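Local structure of putative methyltransferase protein (5BP9) at residues R95-M100 / L165-G170; T102-D107 / T160-L165. The protein probably transfers a methyl group from S-adenosylmethionine to a substrate, and binds the product S-adenosyl-L-homocysteine. One frame throughout, in Å; residues are numbered along the deposited sequence. Where two conformers were deposited one is given.

How the contacts relate
After helix 49-60 and strands 66-69 and 76-78, the chain forms helix 92-100, which supplies one side of contact 1, and passes almost at once into strand 104-108, which supplies one side of contact 2. It then winds through helices 114-121 and 133-142 and strands 125-130 and 147-149 before returning as strand 161-166, the partner in contact 2 and, with the loop after it, in contact 1. Contact 2 closes the inner loop, pairing two neighbouring parallel strands in the middle of the seven-stranded sheet; contact 1 closes the outer loop round it, laying the helix on that sheet. Leu165 belongs to both, and beyond it the chain runs on past the S-adenosyl-L-homocysteine.

Contact 1: residues R95-M100 / L165-G170; sequences RTALAM and LMLMNG. With SAH (S-adenosyl-L-homocysteine), chain D.
Leu165, near the end of strand 161-166, and Leu167, just beyond it, press their methyl ends against Ala97 and Leu98 of helix 92-100, with no hydrogen bond between the segments. Ala97 points its methyl toward the other segment, and CD2 of Leu167 meets Ala97 CB at 3.7 Å. The other branch of Leu167 turns to Leu98, its CD1 lying 3.9 Å from Leu98 CD2. That same Leu98 methyl also meets Leu165, CD2 to CD1 at 3.7 Å, the two side chains crossing at about a right angle. Leu98 works from the flank of the helix: CG stands anti to the carbonyl carbon (chi1 -60°), chi2 of -168° extends CD1, and the other branch, CD2, is the one that meets both leucines. At Leu167 the chain enters the cofactor pocket: Leu167 and Met168 line the site of S-adenosyl-L-homocysteine, and the ligand is also hydrogen-bonded to Arg85 and to the carbonyl of Gly109. The helix thus packs on the sheet beside helix 114-121, where Leu98 touches His115 and Ala118 and Leu165 touches Leu119, while Ala97 also rests on Leu274 of strand 272-279.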
loop_
_atom_site.group_PDB
_atom_site.type_symbol
_atom_site.label_atom_id
_atom_site.label_comp_id
_atom_site.label_asym_id
_atom_site.label_seq_id
_atom_site.Cartn_x
_atom_site.Cartn_y
_atom_site.Cartn_z
ATOM N N ARG A 95 -2.606 -12.732 -3.592
ATOM C CA ARG A 95 -3.642 -13.637 -4.082
ATOM C C ARG A 95 -4.557 -14.069 -2.945
ATOM O O ARG A 95 -5.786 -14.136 -3.107
ATOM C CB ARG A 95 -3.025 -14.879 -4.762
ATOM C CG ARG A 95 -2.204 -14.594 -6.002
ATOM C CD ARG A 95 -1.870 -15.881 -6.760
ATOM N NE ARG A 95 -1.221 -16.914 -5.933
ATOM C CZ ARG A 95 0.097 -17.141 -5.831
ATOM N NH1 ARG A 95 0.995 -16.395 -6.475
ATOM N NH2 ARG A 95 0.531 -18.129 -5.053
ATOM N N THR A 96 -3.955 -14.354 -1.787
ATOM C CA THR A 96 -4.676 -14.819 -0.618
ATOM C C THR A 96 -5.651 -13.738 -0.159
ATOM O O THR A 96 -6.820 -13.997 0.110
ATOM C CB THR A 96 -3.697 -15.186 0.527
ATOM O OG1 THR A 96 -2.821 -16.240 0.082
ATOM C CG2 THR A 96 -4.455 -15.626 1.784
ATOM N N ALA A 97 -5.161 -12.509 -0.087
ATOM C CA ALA A 97 -6.012 -11.392 0.296
ATOM C C ALA A 97 -7.178 -11.125 -0.658
ATOM O O ALA A 97 -8.290 -10.925 -0.197
ATOM C CB ALA A 97 -5.159 -10.138 0.478
ATOM N N LEU A 98 -6.936 -11.115 -1.970
ATOM C CA LEU A 98 -8.005 -10.889 -2.931
ATOM C C LEU A 98 -9.110 -11.923 -2.845
ATOM O O LEU A 98 -10.280 -11.572 -2.890
ATOM C CB LEU A 98 -7.479 -10.804 -4.378
ATOM C CG LEU A 98 -6.463 -9.708 -4.692
ATOM C CD1 LEU A 98 -6.290 -9.603 -6.196
ATOM C CD2 LEU A 98 -6.817 -8.352 -4.089
ATOM N N ALA A 99 -8.733 -13.191 -2.669
ATOM C CA ALA A 99 -9.716 -14.265 -2.540
ATOM C C ALA A 99 -10.604 -14.131 -1.300
ATOM O O ALA A 99 -11.782 -14.551 -1.319
ATOM C CB ALA A 99 -8.999 -15.604 -2.567
HETATM N N MSE A 100 -10.051 -13.533 -0.242
HETATM C CA MSE A 100 -10.745 -13.328 1.030
HETATM C C MSE A 100 -11.594 -12.074 1.071
HETATM O O MSE A 100 -12.438 -11.942 1.942
HETATM C CB MSE A 100 -9.727 -13.168 2.175
HETATM C CG MSE A 100 -9.119 -14.484 2.541
HETATM SE SE MSE A 100 -7.629 -14.020 3.730
HETATM C CE MSE A 100 -8.756 -13.535 5.240
ATOM N N LEU A 165 -8.210 -3.129 1.700
ATOM C CA LEU A 165 -7.004 -3.824 1.233
ATOM C C LEU A 165 -5.819 -2.881 1.221
ATOM O O LEU A 165 -5.861 -1.844 0.575
ATOM C CB LEU A 165 -7.189 -4.371 -0.186
ATOM C CG LEU A 165 -8.243 -5.436 -0.403
ATOM C CD1 LEU A 165 -8.313 -5.789 -1.879
ATOM C CD2 LEU A 165 -7.916 -6.665 0.428
HETATM N N MSE A 166 -4.770 -3.263 1.960
HETATM C CA MSE A 166 -3.505 -2.530 1.955
HETATM C C MSE A 166 -2.427 -3.514 1.634
HETATM O O MSE A 166 -1.888 -4.211 2.516
HETATM C CB MSE A 166 -3.369 -1.893 3.299
HETATM C CG MSE A 166 -4.464 -0.846 3.431
HETATM SE SE MSE A 166 -4.399 0.020 5.177
HETATM C CE MSE A 166 -2.983 1.319 4.694
ATOM N N LEU A 167 -2.130 -3.604 0.337
ATOM C CA LEU A 167 -1.249 -4.649 -0.206
ATOM C C LEU A 167 0.012 -4.081 -0.859
ATOM O O LEU A 167 0.035 -2.931 -1.252
ATOM C CB LEU A 167 -2.029 -5.496 -1.197
ATOM C CG LEU A 167 -3.263 -6.205 -0.629
ATOM C CD1 LEU A 167 -3.975 -6.951 -1.759
ATOM C CD2 LEU A 167 -2.935 -7.139 0.516
HETATM N N MSE A 168 1.016 -4.948 -0.970
HETATM C CA MSE A 168 2.347 -4.616 -1.471
HETATM C C MSE A 168 3.040 -3.746 -0.440
HETATM O O MSE A 168 3.317 -2.546 -0.657
HETATM C CB MSE A 168 2.296 -4.011 -2.867
HETATM C CG MSE A 168 3.584 -4.324 -3.618
HETATM SE SE MSE A 168 5.123 -3.565 -2.642
HETATM C CE MSE A 168 6.507 -4.372 -3.788
ATOM N N ASN A 169 3.374 -4.377 0.676
ATOM C CA ASN A 169 3.774 -3.669 1.873
ATOM C C ASN A 169 2.753 -2.603 2.217
ATOM O O ASN A 169 3.032 -1.391 2.193
ATOM C CB ASN A 169 5.179 -3.062 1.797
ATOM C CG ASN A 169 5.666 -2.663 3.161
ATOM O OD1 ASN A 169 5.656 -3.493 4.066
ATOM N ND2 ASN A 169 6.044 -1.392 3.348
ATOM N N GLY A 170 1.552 -3.079 2.545
ATOM C CA GLY A 170 0.434 -2.237 2.863
ATOM C C GLY A 170 0.626 -1.318 4.031
ATOM O O GLY A 170 0.010 -0.271 4.091
HETATM N N SAH D . -1.002 -1.359 -4.487
HETATM C CA SAH D . -0.171 -1.113 -5.729
HETATM C CB SAH D . 0.870 0.006 -5.580
HETATM C CG SAH D . 1.809 -0.103 -4.379
HETATM S SD SAH D . 2.891 1.296 -4.304
HETATM C C SAH D . 0.537 -2.372 -6.148
HETATM O O SAH D . 0.477 -3.389 -5.465
HETATM O OXT SAH D . 1.199 -2.444 -7.182
HETATM C "C5'" SAH D . 2.078 2.328 -3.112
HETATM C "C4'" SAH D . 0.996 3.205 -3.731
HETATM O "O4'" SAH D . 0.345 3.930 -2.665
HETATM C "C3'" SAH D . 1.467 4.263 -4.725
HETATM O "O3'" SAH D . 0.700 4.166 -5.947
HETATM C "C2'" SAH D . 1.258 5.585 -3.993
HETATM O "O2'" SAH D . 1.040 6.714 -4.817
HETATM C "C1'" SAH D . 0.083 5.273 -3.095
HETATM N N9 SAH D . -0.088 6.100 -1.890
HETATM C C8 SAH D . 0.883 6.526 -1.064
HETATM N N7 SAH D . 0.454 7.190 -0.034
HETATM C C5 SAH D . -0.919 7.183 -0.179
HETATM C C6 SAH D . -1.969 7.722 0.577
HETATM N N6 SAH D . -1.776 8.401 1.721
HETATM N N1 SAH D . -3.245 7.537 0.137
HETATM C C2 SAH D . -3.438 6.860 -1.015
HETATM N N3 SAH D . -2.507 6.303 -1.809
HETATM C C4 SAH D . -1.257 6.506 -1.348
#

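Contact 2: residues T102-D107 / T160-L165; sequences TGTILD and TFDTIL
Asp162 and Thr104 grip each other by two bonds. Thr104 N gives a nearly straight bond to Asp162 OD2 (2.9 Å, 172°), using the anti lone pair of that oxygen, and Asp162 N returns one to Thr104 O at 2.8 Å. Thr104 O also accepts from Thr163 N, tilted out of the carbonyl plane, so one oxygen holds the corner where the chain turns at Asp162. Arg192 forms a salt bridge with the same Asp162 OD2, and the Thr104 hydroxyl bonds to Glu125. Next door, Thr163 OG1 donates to Thr102 O at 2.8 Å, in the carbonyl plane and on a lone pair. Further on, regular parallel pairing takes over: Leu106 N bonds to Thr163 O and Leu165 N to Leu106 O.

Leu106 CB sits over the face of the Phe161 ring, 3.5 Å from its centroid, a CH-pi contact. With CG anti to the backbone N (chi1 180°), Leu106 carries its methyls over the same face, toward the CZ and CE2 side, with CD1 3.8 Å from Phe161 CZ. On the other face of the sheet, Ile105 CG2 meets Leu165 CD1 at 3.7 Å. These central strands of the Rossmann-like sheet lie between strands 125-130 and 195-202, with helix 114-121 over Ile105 and Leu165 and helix 180-190 over Ile164.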
loop_
_atom_site.group_PDB
_atom_site.type_symbol
_atom_site.label_atom_id
_atom_site.label_comp_id
_atom_site.label_asym_id
_atom_site.label_seq_id
_atom_site.Cartn_x
_atom_site.Cartn_y
_atom_site.Cartn_z
ATOM N N THR A 102 -14.344 -9.441 0.590
ATOM C CA THR A 102 -15.779 -9.524 0.367
ATOM C C THR A 102 -16.464 -8.190 0.551
ATOM O O THR A 102 -15.919 -7.246 1.131
ATOM C CB THR A 102 -16.469 -10.573 1.287
ATOM O OG1 THR A 102 -16.440 -10.172 2.666
ATOM C CG2 THR A 102 -15.806 -11.920 1.146
ATOM N N GLY A 103 -17.698 -8.129 0.065
ATOM C CA GLY A 103 -18.528 -6.935 0.241
ATOM C C GLY A 103 -17.978 -5.743 -0.533
ATOM O O GLY A 103 -17.362 -5.879 -1.592
ATOM N N THR A 104 -18.176 -4.566 0.036
ATOM C CA THR A 104 -17.684 -3.355 -0.580
ATOM C C THR A 104 -16.231 -3.183 -0.158
ATOM O O THR A 104 -15.920 -3.137 1.030
ATOM C CB THR A 104 -18.519 -2.149 -0.178
ATOM O OG1 THR A 104 -19.898 -2.385 -0.542
ATOM C CG2 THR A 104 -18.028 -0.898 -0.898
ATOM N N ILE A 105 -15.364 -3.115 -1.159
ATOM C CA ILE A 105 -13.908 -3.186 -0.937
ATOM C C ILE A 105 -13.234 -1.855 -1.284
ATOM O O ILE A 105 -13.540 -1.262 -2.326
ATOM C CB ILE A 105 -13.279 -4.308 -1.781
ATOM C CG1 ILE A 105 -13.933 -5.653 -1.420
ATOM C CG2 ILE A 105 -11.768 -4.393 -1.586
ATOM C CD1 ILE A 105 -13.891 -6.637 -2.565
ATOM N N LEU A 106 -12.319 -1.423 -0.408
ATOM C CA LEU A 106 -11.428 -0.292 -0.693
ATOM C C LEU A 106 -10.026 -0.806 -1.011
ATOM O O LEU A 106 -9.395 -1.471 -0.163
ATOM C CB LEU A 106 -11.349 0.668 0.515
ATOM C CG LEU A 106 -10.432 1.883 0.323
ATOM C CD1 LEU A 106 -10.919 2.757 -0.829
ATOM C CD2 LEU A 106 -10.340 2.672 1.620
ATOM N N ASP A 107 -9.554 -0.493 -2.208
ATOM C CA ASP A 107 -8.177 -0.784 -2.633
ATOM C C ASP A 107 -7.320 0.475 -2.404
ATOM O O ASP A 107 -7.372 1.428 -3.194
ATOM C CB ASP A 107 -8.203 -1.228 -4.108
ATOM C CG ASP A 107 -6.873 -1.638 -4.640
ATOM O OD1 ASP A 107 -5.878 -1.658 -3.897
ATOM O OD2 ASP A 107 -6.838 -1.940 -5.860
ATOM N N THR A 160 -17.771 3.901 3.544
ATOM C CA THR A 160 -17.581 2.737 4.417
ATOM C C THR A 160 -17.453 1.448 3.607
ATOM O O THR A 160 -17.940 1.338 2.482
ATOM C CB THR A 160 -18.662 2.595 5.502
ATOM O OG1 THR A 160 -19.919 2.252 4.895
ATOM C CG2 THR A 160 -18.768 3.852 6.293
ATOM N N PHE A 161 -16.729 0.506 4.204
ATOM C CA PHE A 161 -16.269 -0.682 3.524
ATOM C C PHE A 161 -16.348 -1.905 4.408
ATOM O O PHE A 161 -16.122 -1.838 5.608
ATOM C CB PHE A 161 -14.822 -0.474 3.058
ATOM C CG PHE A 161 -14.678 0.701 2.118
ATOM C CD1 PHE A 161 -14.986 0.554 0.790
ATOM C CD2 PHE A 161 -14.339 1.965 2.590
ATOM C CE1 PHE A 161 -14.943 1.613 -0.078
ATOM C CE2 PHE A 161 -14.268 3.045 1.714
ATOM C CZ PHE A 161 -14.574 2.857 0.373
ATOM N N ASP A 162 -16.635 -3.036 3.766
ATOM C CA ASP A 162 -16.531 -4.344 4.411
ATOM C C ASP A 162 -15.107 -4.881 4.452
ATOM O O ASP A 162 -14.744 -5.578 5.399
ATOM C CB ASP A 162 -17.434 -5.344 3.718
ATOM C CG ASP A 162 -18.897 -4.903 3.742
ATOM O OD1 ASP A 162 -19.481 -4.884 4.864
ATOM O OD2 ASP A 162 -19.431 -4.559 2.658
ATOM N N THR A 163 -14.320 -4.563 3.428
ATOM C CA THR A 163 -12.906 -4.991 3.365
ATOM C C THR A 163 -12.066 -3.807 2.897
ATOM O O THR A 163 -12.412 -3.148 1.911
ATOM C CB THR A 163 -12.679 -6.168 2.400
ATOM O OG1 THR A 163 -13.623 -7.209 2.658
ATOM C CG2 THR A 163 -11.293 -6.764 2.581
ATOM N N ILE A 164 -10.994 -3.542 3.630
ATOM C CA ILE A 164 -9.996 -2.538 3.247
ATOM C C ILE A 164 -8.689 -3.272 2.941
ATOM O O ILE A 164 -8.156 -3.975 3.799
ATOM C CB ILE A 164 -9.812 -1.481 4.337
ATOM C CG1 ILE A 164 -11.169 -0.749 4.575
ATOM C CG2 ILE A 164 -8.700 -0.505 3.929
ATOM C CD1 ILE A 164 -11.139 0.316 5.655
ATOM N N LEU A 165 -8.210 -3.129 1.700
ATOM C CA LEU A 165 -7.004 -3.824 1.233
ATOM C C LEU A 165 -5.819 -2.881 1.221
ATOM O O LEU A 165 -5.861 -1.844 0.575
ATOM C CB LEU A 165 -7.189 -4.371 -0.186
ATOM C CG LEU A 165 -8.243 -5.436 -0.403
ATOM C CD1 LEU A 165 -8.313 -5.789 -1.879
ATOM C CD2 LEU A 165 -7.916 -6.665 0.428
HETATM O O HOH W 1 -14.819 -8.559 5.233
#